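Side-chain contacts in response regulator receiver domain protein (CheY) (Rhodospirillum rubrum, PDB 3HEB), which probably acts as a phosphorylatable receiver domain that takes up a phosphoryl group on an aspartate and passes on a two-component signal in a transcription-regulating pathway: residues 27-32 / 134-139; 9-14 / 18-23. All blocks are in the same frame, centred on the assembly; numbering follows the deposited sequence.

Contact 1 (27-32 / 134-139)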
# COMPACT_ATOMS: atom_id res chain seq x y z
N ALA A 27 -13.05 -10.18 -9.31
CA ALA A 27 -12.54 -10.52 -7.99
C ALA A 27 -13.62 -10.52 -6.91
O ALA A 27 -13.35 -10.80 -5.74
CB ALA A 27 -11.42 -9.55 -7.61
N GLY A 28 -14.85 -10.21 -7.30
CA GLY A 28 -15.94 -10.19 -6.35
C GLY A 28 -16.16 -8.84 -5.70
O GLY A 28 -16.96 -8.71 -4.77
N VAL A 29 -15.45 -7.82 -6.17
CA VAL A 29 -15.61 -6.49 -5.61
C VAL A 29 -16.77 -5.77 -6.26
O VAL A 29 -16.76 -5.52 -7.46
CB VAL A 29 -14.32 -5.64 -5.78
CG1 VAL A 29 -14.55 -4.22 -5.27
CG2 VAL A 29 -13.19 -6.26 -4.99
N ASN A 30 -17.78 -5.43 -5.46
CA ASN A 30 -18.97 -4.75 -5.95
C ASN A 30 -18.99 -3.25 -5.63
O ASN A 30 -19.96 -2.56 -5.94
CB ASN A 30 -20.22 -5.39 -5.36
CG ASN A 30 -20.38 -6.84 -5.76
OD1 ASN A 30 -21.04 -7.61 -5.07
ND2 ASN A 30 -19.79 -7.21 -6.89
N ASN A 31 -17.92 -2.75 -5.02
CA ASN A 31 -17.84 -1.34 -4.66
C ASN A 31 -18.06 -0.38 -5.82
O ASN A 31 -17.74 -0.68 -6.98
CB ASN A 31 -16.48 -1.03 -4.01
CG ASN A 31 -16.27 -1.79 -2.71
OD1 ASN A 31 -16.09 -3.01 -2.72
ND2 ASN A 31 -16.29 -1.07 -1.59
N GLU A 32 -18.63 0.77 -5.51
CA GLU A 32 -18.88 1.80 -6.51
C GLU A 32 -17.53 2.22 -7.08
O GLU A 32 -16.57 2.41 -6.33
CB GLU A 32 -19.57 3.01 -5.87
CG GLU A 32 -18.89 3.48 -4.57
CD GLU A 32 -19.51 2.89 -3.29
OE1 GLU A 32 -20.56 3.43 -2.84
OE2 GLU A 32 -18.97 1.90 -2.74
N LEU A 134 -8.77 -8.55 -4.99
CA LEU A 134 -8.80 -9.47 -3.86
C LEU A 134 -8.15 -8.85 -2.63
O LEU A 134 -8.67 -8.95 -1.53
CB LEU A 134 -8.09 -10.78 -4.22
CG LEU A 134 -8.88 -11.65 -5.19
CD1 LEU A 134 -8.04 -12.85 -5.63
CD2 LEU A 134 -10.18 -12.10 -4.51
N PHE A 135 -7.00 -8.20 -2.84
CA PHE A 135 -6.26 -7.56 -1.76
C PHE A 135 -7.07 -6.41 -1.17
O PHE A 135 -7.12 -6.22 0.04
CB PHE A 135 -4.93 -7.02 -2.29
CG PHE A 135 -3.98 -6.62 -1.21
CD1 PHE A 135 -3.51 -7.56 -0.29
CD2 PHE A 135 -3.53 -5.31 -1.13
CE1 PHE A 135 -2.60 -7.18 0.70
CE2 PHE A 135 -2.63 -4.92 -0.15
CZ PHE A 135 -2.16 -5.86 0.77
N PHE A 136 -7.69 -5.64 -2.05
CA PHE A 136 -8.52 -4.51 -1.66
C PHE A 136 -9.56 -4.98 -0.63
O PHE A 136 -9.78 -4.34 0.39
CB PHE A 136 -9.25 -3.96 -2.89
CG PHE A 136 -10.35 -2.99 -2.55
CD1 PHE A 136 -10.06 -1.66 -2.26
CD2 PHE A 136 -11.68 -3.41 -2.51
CE1 PHE A 136 -11.07 -0.76 -1.93
CE2 PHE A 136 -12.70 -2.52 -2.18
CZ PHE A 136 -12.39 -1.20 -1.89
N SER A 137 -10.19 -6.11 -0.91
CA SER A 137 -11.22 -6.63 -0.02
C SER A 137 -10.64 -7.18 1.28
O SER A 137 -11.39 -7.51 2.19
CB SER A 137 -12.01 -7.73 -0.74
OG SER A 137 -11.19 -8.86 -0.96
N VAL A 138 -9.32 -7.25 1.36
CA VAL A 138 -8.64 -7.76 2.54
C VAL A 138 -8.07 -6.64 3.43
O VAL A 138 -7.91 -6.81 4.64
CB VAL A 138 -7.49 -8.72 2.12
CG1 VAL A 138 -6.43 -8.78 3.20
CG2 VAL A 138 -8.05 -10.10 1.84
N MSE A 139 -7.76 -5.50 2.81
CA MSE A 139 -7.18 -4.35 3.51
C MSE A 139 -8.21 -3.41 4.11
O MSE A 139 -9.39 -3.46 3.76
CB MSE A 139 -6.27 -3.55 2.55
CG MSE A 139 -6.99 -2.84 1.41
SE MSE A 139 -5.86 -2.03 0.22
CE MSE A 139 -5.77 -0.42 0.91
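Leu134, which meets Ala27 across the contact, offers its carbonyl O to Ser137 OG at 2.6 Å, a donor tilted 29° from the carbonyl plane; this bond holds the serine hydroxyl against the backbone one turn earlier. On its apolar side, Leu134 sets CG 4.1 Å from Ala27 CB, while its CD2 branch lies against the carbonyl O of Ala27. At Gly28 the helix ends in a Schellman motif, and the chain turns to bring Val29 and Asn31 up to Phe136. With CG anti to the backbone N (chi1 168°), Phe136 reaches across to both. Val29 CG1 approaches CE2 of the ring obliquely at 4.0 Å, with CG2 near CD2. Asn31 comes from the opposing direction, its amide perpendicular to the ring: OD1 lies 3.5 Å from CE2 at the ring edge, and ND2 sits in the ring plane close to CZ while hydrogen-bonding to Val5 O. The contact thus ties the turn between helix 14-26 and strand 33-36 to the C-terminal part of helix 122-136. Val29 and Phe136 also rest on Ile7 of strand 6-10, and the neighbouring Phe135 stacks on Phe135 of the second subunit.

Contact 2 (9-14 / 18-23)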
# COMPACT_ATOMS: atom_id res chain seq x y z
N MSE A 9 -11.17 5.44 -10.16
CA MSE A 9 -10.24 5.04 -11.21
C MSE A 9 -9.89 6.20 -12.14
O MSE A 9 -10.75 6.74 -12.84
CB MSE A 9 -10.83 3.87 -12.01
CG MSE A 9 -9.98 3.38 -13.18
SE MSE A 9 -10.62 1.85 -13.94
CE MSE A 9 -12.16 2.44 -14.60
N ILE A 10 -8.62 6.59 -12.12
CA ILE A 10 -8.12 7.67 -12.97
C ILE A 10 -7.26 7.04 -14.09
O ILE A 10 -6.06 6.81 -13.94
CB ILE A 10 -7.28 8.68 -12.15
CG1 ILE A 10 -8.11 9.20 -10.96
CG2 ILE A 10 -6.85 9.85 -13.05
CD1 ILE A 10 -7.32 10.08 -10.00
N GLU A 11 -7.91 6.77 -15.21
CA GLU A 11 -7.26 6.13 -16.34
C GLU A 11 -7.86 6.73 -17.62
O GLU A 11 -9.07 6.88 -17.72
CB GLU A 11 -7.53 4.62 -16.28
CG GLU A 11 -7.05 3.83 -17.48
CD GLU A 11 -5.54 3.83 -17.63
OE1 GLU A 11 -4.87 3.21 -16.79
OE2 GLU A 11 -5.04 4.46 -18.58
N ASP A 12 -7.00 7.07 -18.58
CA ASP A 12 -7.45 7.66 -19.84
C ASP A 12 -7.54 6.65 -20.97
O ASP A 12 -8.25 6.87 -21.95
CB ASP A 12 -6.50 8.77 -20.27
CG ASP A 12 -5.14 8.24 -20.64
OD1 ASP A 12 -4.60 7.42 -19.87
OD2 ASP A 12 -4.61 8.65 -21.70
N ASP A 13 -6.78 5.55 -20.85
CA ASP A 13 -6.82 4.51 -21.87
C ASP A 13 -8.11 3.77 -21.64
O ASP A 13 -8.27 3.07 -20.64
CB ASP A 13 -5.63 3.55 -21.73
CG ASP A 13 -5.57 2.54 -22.86
OD1 ASP A 13 -4.47 2.31 -23.40
OD2 ASP A 13 -6.61 1.95 -23.21
N LEU A 14 -9.04 3.92 -22.57
CA LEU A 14 -10.34 3.28 -22.45
C LEU A 14 -10.25 1.78 -22.47
O LEU A 14 -11.09 1.08 -21.91
CB LEU A 14 -11.26 3.78 -23.55
CG LEU A 14 -11.59 5.27 -23.40
CD1 LEU A 14 -12.57 5.68 -24.50
CD2 LEU A 14 -12.21 5.52 -22.02
N ARG A 18 -11.53 -0.37 -19.13
CA ARG A 18 -12.55 -1.41 -19.17
C ARG A 18 -11.99 -2.75 -18.69
O ARG A 18 -12.74 -3.59 -18.19
CB ARG A 18 -13.13 -1.53 -20.58
CG ARG A 18 -14.00 -0.32 -21.00
CD ARG A 18 -14.53 -0.47 -22.43
NE ARG A 18 -15.21 0.74 -22.91
CZ ARG A 18 -16.33 1.22 -22.39
NH1 ARG A 18 -16.92 0.60 -21.37
NH2 ARG A 18 -16.87 2.33 -22.87
N LEU A 19 -10.69 -2.95 -18.84
CA LEU A 19 -10.07 -4.20 -18.37
C LEU A 19 -9.95 -4.19 -16.84
O LEU A 19 -10.18 -5.20 -16.18
CB LEU A 19 -8.68 -4.37 -18.99
CG LEU A 19 -7.87 -5.51 -18.38
CD1 LEU A 19 -8.50 -6.84 -18.76
CD2 LEU A 19 -6.44 -5.43 -18.88
N ILE A 20 -9.57 -3.03 -16.30
CA ILE A 20 -9.40 -2.85 -14.87
C ILE A 20 -10.73 -3.04 -14.16
O ILE A 20 -10.83 -3.79 -13.18
CB ILE A 20 -8.89 -1.41 -14.57
CG1 ILE A 20 -7.49 -1.22 -15.16
CG2 ILE A 20 -8.86 -1.17 -13.07
CD1 ILE A 20 -6.99 0.21 -15.09
N GLU A 21 -11.77 -2.39 -14.68
CA GLU A 21 -13.09 -2.45 -14.10
C GLU A 21 -13.70 -3.84 -14.06
O GLU A 21 -14.26 -4.24 -13.04
CB GLU A 21 -14.03 -1.53 -14.88
CG GLU A 21 -15.47 -1.51 -14.37
CD GLU A 21 -16.49 -1.09 -15.44
OE1 GLU A 21 -16.21 -0.13 -16.22
OE2 GLU A 21 -17.57 -1.71 -15.50
N LYS A 22 -13.60 -4.59 -15.15
CA LYS A 22 -14.21 -5.91 -15.16
C LYS A 22 -13.44 -6.91 -14.33
O LYS A 22 -14.01 -7.87 -13.83
CB LYS A 22 -14.37 -6.44 -16.59
CG LYS A 22 -13.09 -6.70 -17.34
CD LYS A 22 -13.37 -7.15 -18.77
CE LYS A 22 -14.36 -8.32 -18.79
NZ LYS A 22 -13.95 -9.39 -17.84
N ASN A 23 -12.14 -6.70 -14.18
CA ASN A 23 -11.37 -7.63 -13.40
C ASN A 23 -11.53 -7.36 -11.91
O ASN A 23 -11.30 -8.24 -11.09
CB ASN A 23 -9.92 -7.62 -13.84
CG ASN A 23 -9.71 -8.45 -15.09
OD1 ASN A 23 -9.71 -9.68 -15.02
ND2 ASN A 23 -9.55 -7.80 -16.23
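Met9, a selenomethionine on strand 6-10, opens the contact by laying SE over Ile20, 3.6 Å from CG2 and nearly as close to CB. Its chain runs straight out from the strand and bends only at the last torsion (chi3 66°), which carries CE toward Glu21 CB. Glu11 folds back at chi2, and its side chain crosses that of Ile20 at about a right angle, OE1 lying 4.0 Å from Ile20 CD1. That oxygen is salt-bridged to Lys118; OE2 takes Asp13 N at 3.1 Å on its anti lone pair, so the two oxygens have separate tasks. With alanine instead of Glu11, Lys118 would probably lose this mate and Asp13 N its acceptor. Asp13 N-caps helix 14-26, its OD2 accepting from His16 N. Next in sequence, Leu14 O receives Arg18 N from one turn further along the helix, at 3.2 Å, while Arg18 CG passes 3.4 Å from the same oxygen. The apolar pair Met9 and Ile20 thus borders an acidic group: Glu11 and Asp12 both come close to Asp66, the predicted phosphorylation site, consistent with the magnesium-binding acidic pocket of receiver domains.

Overall arrangement
Contacts 1 and 2 follow one another along the chain, joined by helix 14-26, the crossover helix of the beta-alpha-beta unit between strands 6-10 and 33-36. Their centres are about 15 Å apart, and the two do not touch beyond adjoining in sequence. Contact 2 packs the middle of the helix, at Ile20, on the strand before it and includes the helix start at Leu14; it reaches the C-terminal ends of the parallel strands, where Asp66 follows strand 61-65. Contact 1 lies just past the far end of the helix, where helix 122-136 closes the alternating beta-alpha receiver fold beside the second subunit. That last helix serves both: Ile129 packs on Ile20, and Phe136 belongs to contact 1.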